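Local atomic coordinates of spore germination protein GerM (Bacillus subtilis subsp. subtilis str. 168, PDB entry 6GZB), a protein that affects both sporulation and germination, although its precise function is unknown, and is built on two tandem GerMN domains. Residues Thr249-Pro261 with Asp265-Phe277. Sequence-based numbering, arbitrary orientation.
With ACT (acetate ion), chain F.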
ATOM      1  N   THR A 249     -12.596   9.091   3.913  1.00 65.67           N
ATOM      2  CA  THR A 249     -11.590   9.541   4.867  1.00 73.61           C
ATOM      3  C   THR A 249     -12.324   9.725   6.179  1.00 63.04           C
ATOM      4  O   THR A 249     -13.470  10.097   6.181  1.00 55.93           O
ATOM      5  CB  THR A 249     -10.901  10.871   4.465  1.00 63.30           C
ATOM      6  OG1 THR A 249      -9.632  10.983   5.098  1.00 58.31           O
ATOM      7  CG2 THR A 249     -11.692  12.022   4.882  1.00 53.49           C
ATOM      8  N   ASP A 250     -11.689   9.407   7.293  1.00 49.14           N
ATOM      9  CA  ASP A 250     -12.335   9.640   8.549  1.00 40.05           C
ATOM     10  C   ASP A 250     -11.807  10.934   9.122  1.00 37.79           C
ATOM     11  O   ASP A 250     -12.125  11.277  10.212  1.00 43.26           O
ATOM     12  CB  ASP A 250     -12.172   8.482   9.517  1.00 53.45           C
ATOM     13  CG  ASP A 250     -13.218   8.492  10.642  1.00 69.75           C
ATOM     14  OD1 ASP A 250     -14.383   8.799  10.382  1.00 64.80           O
ATOM     15  OD2 ASP A 250     -12.890   8.194  11.791  1.00 55.39           O
ATOM     16  N   PHE A 251     -11.010  11.653   8.357  1.00 31.98           N
ATOM     17  CA  PHE A 251     -10.471  12.941   8.789  1.00 39.62           C
ATOM     18  C   PHE A 251     -11.514  14.029   8.634  1.00 40.80           C
ATOM     19  O   PHE A 251     -12.240  14.060   7.649  1.00 41.17           O
ATOM     20  CB  PHE A 251      -9.247  13.332   7.961  1.00 37.54           C
ATOM     21  CG  PHE A 251      -7.991  12.636   8.369  1.00 32.23           C
ATOM     22  CD1 PHE A 251      -7.814  11.286   8.110  1.00 35.91           C
ATOM     23  CD2 PHE A 251      -6.952  13.347   8.914  1.00 33.11           C
ATOM     24  CE1 PHE A 251      -6.636  10.648   8.454  1.00 32.24           C
ATOM     25  CE2 PHE A 251      -5.785  12.713   9.283  1.00 37.48           C
ATOM     26  CZ  PHE A 251      -5.622  11.364   9.041  1.00 36.29           C
ATOM     27  N   SER A 252     -11.533  14.964   9.574  1.00 37.42           N
ATOM     28  CA  SER A 252     -12.170  16.247   9.344  1.00 43.27           C
ATOM     29  C   SER A 252     -11.300  17.068   8.405  1.00 45.94           C
ATOM     30  O   SER A 252     -10.077  17.035   8.499  1.00 42.49           O
ATOM     31  CB  SER A 252     -12.371  16.998  10.669  1.00 47.84           C
ATOM     32  OG  SER A 252     -12.324  18.405  10.474  1.00 50.17           O
ATOM     33  N   GLU A 253     -11.936  17.850   7.540  1.00 51.19           N
ATOM     34  CA  GLU A 253     -11.205  18.708   6.617  1.00 45.67           C
ATOM     35  C   GLU A 253     -10.420  19.802   7.318  1.00 49.05           C
ATOM     36  O   GLU A 253      -9.491  20.367   6.740  1.00 45.72           O
ATOM     37  CB  GLU A 253     -12.152  19.327   5.594  1.00 56.28           C
ATOM     38  CG  GLU A 253     -12.794  18.305   4.674  1.00 54.95           C
ATOM     39  CD  GLU A 253     -13.334  18.929   3.403  1.00 70.43           C
ATOM     40  OE1 GLU A 253     -13.016  18.411   2.311  1.00 91.47           O
ATOM     41  OE2 GLU A 253     -14.053  19.948   3.496  1.00 71.59           O
ATOM     42  N   ASP A 254     -10.766  20.092   8.570  1.00 47.22           N
ATOM     43  CA  ASP A 254     -10.122  21.192   9.291  1.00 51.65           C
ATOM     44  C   ASP A 254      -8.832  20.755   9.966  1.00 49.72           C
ATOM     45  O   ASP A 254      -8.127  21.570  10.546  1.00 50.47           O
ATOM     46  CB  ASP A 254     -11.075  21.786  10.328  1.00 60.22           C
ATOM     47  CG  ASP A 254     -12.306  22.401   9.700  1.00 66.05           C
ATOM     48  OD1 ASP A 254     -12.169  23.033   8.630  1.00 61.00           O
ATOM     49  OD2 ASP A 254     -13.411  22.229  10.257  1.00 76.99           O
ATOM     50  N   VAL A 255      -8.525  19.468   9.896  1.00 43.42           N
ATOM     51  CA  VAL A 255      -7.310  18.951  10.510  1.00 39.99           C
ATOM     52  C   VAL A 255      -6.081  19.641   9.927  1.00 37.91           C
ATOM     53  O   VAL A 255      -5.941  19.731   8.713  1.00 46.26           O
ATOM     54  CB  VAL A 255      -7.192  17.427  10.299  1.00 41.61           C
ATOM     55  CG1 VAL A 255      -5.770  16.947  10.558  1.00 37.85           C
ATOM     56  CG2 VAL A 255      -8.200  16.695  11.169  1.00 36.29           C
ATOM     57  N   LYS A 256      -5.217  20.150  10.802  1.00 39.99           N
ATOM     58  CA  LYS A 256      -3.952  20.773  10.406  1.00 41.91           C
ATOM     59  C   LYS A 256      -2.879  20.432  11.419  1.00 42.85           C
ATOM     60  O   LYS A 256      -3.171  20.179  12.589  1.00 46.78           O
ATOM     61  CB  LYS A 256      -4.071  22.301  10.340  1.00 54.48           C
ATOM     62  CG  LYS A 256      -5.060  22.822   9.309  1.00 66.21           C
ATOM     63  CD  LYS A 256      -5.233  24.330   9.418  1.00 75.80           C
ATOM     64  CE  LYS A 256      -6.583  24.786   8.878  1.00 78.73           C
ATOM     65  NZ  LYS A 256      -7.661  24.701   9.902  1.00 73.28           N
ATOM     66  N   LEU A 257      -1.629  20.432  10.969  1.00 37.01           N
ATOM     67  CA  LEU A 257      -0.504  20.440  11.882  1.00 39.44           C
ATOM     68  C   LEU A 257      -0.307  21.862  12.409  1.00 58.01           C
ATOM     69  O   LEU A 257      -0.453  22.830  11.666  1.00 55.08           O
ATOM     70  CB  LEU A 257       0.763  19.948  11.184  1.00 40.02           C
ATOM     71  CG  LEU A 257       0.718  18.509  10.660  1.00 45.43           C
ATOM     72  CD1 LEU A 257       2.011  18.175   9.946  1.00 47.62           C
ATOM     73  CD2 LEU A 257       0.458  17.505  11.777  1.00 39.05           C
ATOM     74  N   VAL A 258      -0.006  21.981  13.698  1.00 56.50           N
ATOM     75  CA  VAL A 258       0.194  23.286  14.331  1.00 48.93           C
ATOM     76  C   VAL A 258       1.674  23.546  14.603  1.00 44.41           C
ATOM     77  O   VAL A 258       2.056  24.651  14.966  1.00 60.36           O
ATOM     78  CB  VAL A 258      -0.594  23.405  15.656  1.00 47.16           C
ATOM     79  CG1 VAL A 258      -2.089  23.355  15.397  1.00 46.10           C
ATOM     80  CG2 VAL A 258      -0.187  22.304  16.624  1.00 50.07           C
ATOM     81  N   SER A 259       2.498  22.519  14.425  1.00 45.86           N
ATOM     82  CA  SER A 259       3.949  22.672  14.431  1.00 46.83           C
ATOM     83  C   SER A 259       4.527  21.940  13.230  1.00 55.72           C
ATOM     84  O   SER A 259       3.906  21.029  12.693  1.00 51.36           O
ATOM     85  CB  SER A 259       4.557  22.070  15.700  1.00 44.73           C
ATOM     86  OG  SER A 259       3.822  22.442  16.843  1.00 58.11           O
ATOM     87  N   LYS A 260       5.746  22.294  12.852  1.00 46.07           N
ATOM     88  CA  LYS A 260       6.462  21.521  11.860  1.00 60.05           C
ATOM     89  C   LYS A 260       6.729  20.143  12.440  1.00 54.93           C
ATOM     90  O   LYS A 260       7.118  20.028  13.594  1.00 51.58           O
ATOM     91  CB  LYS A 260       7.775  22.208  11.473  1.00 58.88           C
ATOM     92  CG  LYS A 260       7.669  23.078  10.227  1.00 74.40           C
ATOM     93  CD  LYS A 260       8.637  24.259  10.247  1.00 93.87           C
ATOM     94  CE  LYS A 260       7.924  25.580  10.520  1.00 93.55           C
ATOM     95  NZ  LYS A 260       7.046  26.015   9.395  1.00 87.04           N
ATOM     96  N   PRO A 261       6.489  19.090  11.645  1.00 50.57           N
ATOM     97  CA  PRO A 261       6.801  17.760  12.124  1.00 43.86           C
ATOM     98  C   PRO A 261       8.267  17.665  12.470  1.00 46.83           C
ATOM     99  O   PRO A 261       9.083  18.319  11.836  1.00 54.85           O
ATOM    100  CB  PRO A 261       6.471  16.850  10.927  1.00 56.55           C
ATOM    101  CG  PRO A 261       6.018  17.738   9.818  1.00 50.02           C
ATOM    102  CD  PRO A 261       5.692  19.069  10.410  1.00 49.76           C
ATOM    103  N   ASP A 265      15.633   9.635  14.356  1.00 51.03           N
ATOM    104  CA  ASP A 265      15.852   8.194  14.367  1.00 60.64           C
ATOM    105  C   ASP A 265      14.645   7.427  13.831  1.00 63.20           C
ATOM    106  O   ASP A 265      14.329   6.349  14.321  1.00 51.94           O
ATOM    107  CB  ASP A 265      16.177   7.721  15.785  1.00 68.16           C
ATOM    108  CG  ASP A 265      17.627   7.320  15.943  1.00 89.15           C
ATOM    109  OD1 ASP A 265      17.980   6.206  15.496  1.00104.93           O
ATOM    110  OD2 ASP A 265      18.414   8.120  16.491  1.00 86.88           O
ATOM    111  N   GLY A 266      13.987   7.981  12.816  1.00 53.26           N
ATOM    112  CA  GLY A 266      12.881   7.295  12.153  1.00 54.24           C
ATOM    113  C   GLY A 266      11.548   7.495  12.851  1.00 52.38           C
ATOM    114  O   GLY A 266      10.540   6.899  12.468  1.00 44.38           O
ATOM    115  N   ARG A 267      11.550   8.306  13.904  1.00 46.52           N
ATOM    116  CA  ARG A 267      10.338   8.577  14.663  1.00 44.21           C
ATOM    117  C   ARG A 267       9.839   9.952  14.302  1.00 46.33           C
ATOM    118  O   ARG A 267      10.530  10.942  14.502  1.00 43.38           O
ATOM    119  CB  ARG A 267      10.593   8.479  16.169  1.00 50.44           C
ATOM    120  CG  ARG A 267      11.152   7.123  16.585  1.00 74.58           C
ATOM    121  CD  ARG A 267      11.121   6.887  18.085  1.00 78.99           C
ATOM    122  NE  ARG A 267      12.250   6.059  18.502  1.00 95.35           N
ATOM    123  CZ  ARG A 267      12.332   5.425  19.668  1.00101.67           C
ATOM    124  NH1 ARG A 267      11.349   5.516  20.555  1.00 96.86           N
ATOM    125  NH2 ARG A 267      13.408   4.701  19.949  1.00101.58           N
ATOM    126  N   VAL A 268       8.635  10.009  13.749  1.00 41.08           N
ATOM    127  CA  VAL A 268       8.017  11.276  13.407  1.00 34.66           C
ATOM    128  C   VAL A 268       7.105  11.719  14.531  1.00 42.34           C
ATOM    129  O   VAL A 268       6.312  10.930  15.051  1.00 47.91           O
ATOM    130  CB  VAL A 268       7.197  11.155  12.108  1.00 31.35           C
ATOM    131  CG1 VAL A 268       6.458  12.451  11.810  1.00 28.87           C
ATOM    132  CG2 VAL A 268       8.113  10.764  10.953  1.00 37.82           C
ATOM    133  N   THR A 269       7.179  13.001  14.864  1.00 40.35           N
ATOM    134  CA  THR A 269       6.265  13.586  15.828  1.00 36.79           C
ATOM    135  C   THR A 269       5.345  14.590  15.162  1.00 39.87           C
ATOM    136  O   THR A 269       5.804  15.547  14.540  1.00 45.46           O
ATOM    137  CB  THR A 269       7.036  14.281  16.963  1.00 40.84           C
ATOM    138  OG1 THR A 269       7.805  13.304  17.669  1.00 42.25           O
ATOM    139  CG2 THR A 269       6.077  14.953  17.934  1.00 44.66           C
ATOM    140  N   LEU A 270       4.043  14.342  15.270  1.00 36.29           N
ATOM    141  CA  LEU A 270       3.043  15.229  14.707  1.00 32.41           C
ATOM    142  C   LEU A 270       2.330  15.984  15.814  1.00 41.17           C
ATOM    143  O   LEU A 270       2.012  15.428  16.865  1.00 43.25           O
ATOM    144  CB  LEU A 270       2.010  14.431  13.898  1.00 36.68           C
ATOM    145  CG  LEU A 270       2.542  13.526  12.789  1.00 42.76           C
ATOM    146  CD1 LEU A 270       1.407  12.706  12.191  1.00 34.71           C
ATOM    147  CD2 LEU A 270       3.228  14.353  11.712  1.00 42.07           C
ATOM    148  N   ASP A 271       2.014  17.237  15.533  1.00 44.76           N
ATOM    149  CA  ASP A 271       1.332  18.090  16.479  1.00 40.72           C
ATOM    150  C   ASP A 271       0.095  18.639  15.802  1.00 36.52           C
ATOM    151  O   ASP A 271       0.194  19.430  14.871  1.00 43.86           O
ATOM    152  CB  ASP A 271       2.259  19.232  16.911  1.00 54.23           C
ATOM    153  CG  ASP A 271       1.768  19.950  18.157  1.00 60.53           C
ATOM    154  OD1 ASP A 271       0.741  19.531  18.739  1.00 49.59           O
ATOM    155  OD2 ASP A 271       2.419  20.942  18.549  1.00 59.22           O
ATOM    156  N   PHE A 272      -1.046  18.133  16.187  1.00 38.38           N
ATOM    157  CA  PHE A 272      -2.268  18.489  15.549  1.00 34.93           C
ATOM    158  C   PHE A 272      -3.060  19.541  16.254  1.00 43.73           C
ATOM    159  O   PHE A 272      -2.814  19.878  17.370  1.00 50.11           O
ATOM    160  CB  PHE A 272      -3.173  17.265  15.498  1.00 40.49           C
ATOM    161  CG  PHE A 272      -2.748  16.215  14.539  1.00 35.72           C
ATOM    162  CD1 PHE A 272      -3.034  16.331  13.214  1.00 37.77           C
ATOM    163  CD2 PHE A 272      -2.116  15.094  14.977  1.00 35.78           C
ATOM    164  CE1 PHE A 272      -2.667  15.367  12.332  1.00 32.53           C
ATOM    165  CE2 PHE A 272      -1.737  14.122  14.105  1.00 37.40           C
ATOM    166  CZ  PHE A 272      -2.017  14.260  12.780  1.00 38.50           C
ATOM    167  N   ASN A 273      -4.044  20.046  15.552  1.00 42.70           N
ATOM    168  CA  ASN A 273      -4.998  20.939  16.134  1.00 44.04           C
ATOM    169  C   ASN A 273      -6.128  20.095  16.722  1.00 45.14           C
ATOM    170  O   ASN A 273      -6.083  18.890  16.708  1.00 54.75           O
ATOM    171  CB  ASN A 273      -5.492  22.004  15.153  1.00 49.92           C
ATOM    172  CG  ASN A 273      -6.185  21.445  13.920  1.00 43.74           C
ATOM    173  OD1 ASN A 273      -6.414  20.286  13.784  1.00 38.22           O
ATOM    174  ND2 ASN A 273      -6.530  22.320  13.035  1.00 44.52           N
ATOM    175  N   GLN A 274      -7.162  20.722  17.231  1.00 48.71           N
ATOM    176  CA  GLN A 274      -8.248  20.000  17.854  1.00 51.99           C
ATOM    177  C   GLN A 274      -9.141  19.177  16.947  1.00 49.30           C
ATOM    178  O   GLN A 274      -9.842  18.313  17.410  1.00 52.18           O
ATOM    179  CB  GLN A 274      -9.093  20.945  18.706  1.00 61.33           C
ATOM    180  CG  GLN A 274      -8.572  21.102  20.121  1.00 86.90           C
ATOM    181  CD  GLN A 274      -9.361  22.079  20.989  1.00 76.54           C
ATOM    182  OE1 GLN A 274     -10.568  21.959  21.148  1.00 75.10           O
ATOM    183  NE2 GLN A 274      -8.661  23.027  21.572  1.00 71.88           N
ATOM    184  N   SER A 275      -9.119  19.451  15.659  1.00 51.51           N
ATOM    185  CA  SER A 275      -9.936  18.734  14.703  1.00 45.93           C
ATOM    186  C   SER A 275      -9.569  17.263  14.555  1.00 35.37           C
ATOM    187  O   SER A 275     -10.334  16.488  14.087  1.00 38.41           O
ATOM    188  CB  SER A 275      -9.886  19.448  13.375  1.00 45.45           C
ATOM    189  OG  SER A 275     -10.390  20.732  13.524  1.00 49.94           O
ATOM    190  N   ILE A 276      -8.374  16.907  14.952  1.00 43.04           N
ATOM    191  CA  ILE A 276      -7.938  15.537  14.922  1.00 45.16           C
ATOM    192  C   ILE A 276      -8.793  14.611  15.780  1.00 41.49           C
ATOM    193  O   ILE A 276      -8.903  13.472  15.479  1.00 50.57           O
ATOM    194  CB  ILE A 276      -6.448  15.400  15.263  1.00 44.68           C
ATOM    195  CG1 ILE A 276      -5.919  14.074  14.750  1.00 48.96           C
ATOM    196  CG2 ILE A 276      -6.178  15.540  16.740  1.00 46.06           C
ATOM    197  CD1 ILE A 276      -6.140  13.868  13.287  1.00 42.87           C
ATOM    198  N   PHE A 277      -9.383  15.096  16.854  1.00 47.24           N
ATOM    199  CA  PHE A 277     -10.241  14.287  17.659  1.00 55.12           C
ATOM    200  C   PHE A 277     -11.607  14.898  17.615  1.00 52.02           C
ATOM    201  O   PHE A 277     -12.582  14.193  17.680  1.00 69.82           O
ATOM    202  CB  PHE A 277      -9.731  14.175  19.096  1.00 58.66           C
ATOM    203  CG  PHE A 277      -9.694  15.456  19.834  1.00 43.66           C
ATOM    204  CD1 PHE A 277     -10.843  16.044  20.261  1.00 55.92           C
ATOM    205  CD2 PHE A 277      -8.519  16.047  20.116  1.00 46.66           C
ATOM    206  CE1 PHE A 277     -10.815  17.213  20.960  1.00 53.37           C
ATOM    207  CE2 PHE A 277      -8.471  17.228  20.797  1.00 53.45           C
ATOM    208  CZ  PHE A 277      -9.621  17.812  21.219  1.00 55.58           C
TER
HETATM  209  C   ACT F 402      -6.805  24.518  17.710  1.00 47.90           C
HETATM  210  O   ACT F 402      -8.002  24.582  17.358  1.00 45.84           O
HETATM  211  OXT ACT F 402      -6.435  23.739  18.604  1.00 57.92           O
HETATM  212  CH3 ACT F 402      -5.768  25.367  17.036  1.00 56.06           C
HETATM  213  O   HOH W   1     -10.405  14.186  12.178  1.00 38.66           O
HETATM  214  O   HOH W   2       3.691  18.435  13.509  1.00 39.49           O
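N273 reads the backbone of the facing loop with both ends of its amide. ND2 donates to D254 O over 3.1 Å, almost straight (174°) and in the amide's own plane, while OD1 takes a weak bond from K256 N. An asparagine suits the place because it offers donor and acceptor side by side; its CG sits between the backbone N and the carbonyl carbon, a chi1 of 60° that lays the amide alongside the backbone of D254 to K256. D254 O also receives K256 NZ, from the opposite face of its carbonyl plane. Replacing N273 by alanine is likely to leave K256 N without this weak acceptor and D254 O with one donor fewer. Backbone bonds continue the join: N273 N donates to K256 O at 3.1 Å and V258 N to D271 O at 2.8 Å, around the single beta bridge of L257 with F272. The loop, which follows helix 229-239, thus runs beside strand 267-272 of a four-stranded mixed sheet in the second GerMN domain, and a water linking S259 O to D271 N extends the pairing. An aspartate suits position D271 because its two carboxylate oxygens can serve separate donors: OD2 takes the hydroxyl OG of S259 at 2.7 Å, on the anti side and 24° out of the carboxylate plane, and OD1 binds G314 N. Apolar contacts gather on F272, whose flat ring accepts L257 CD2 over one face, 4.1 Å from the centroid, and I276 CG1 over the other. Branched V255 spreads between neighbours, CG1 lying 3.9 Å from F272 CD1 and CG2 4.1 Å from I276 CD1.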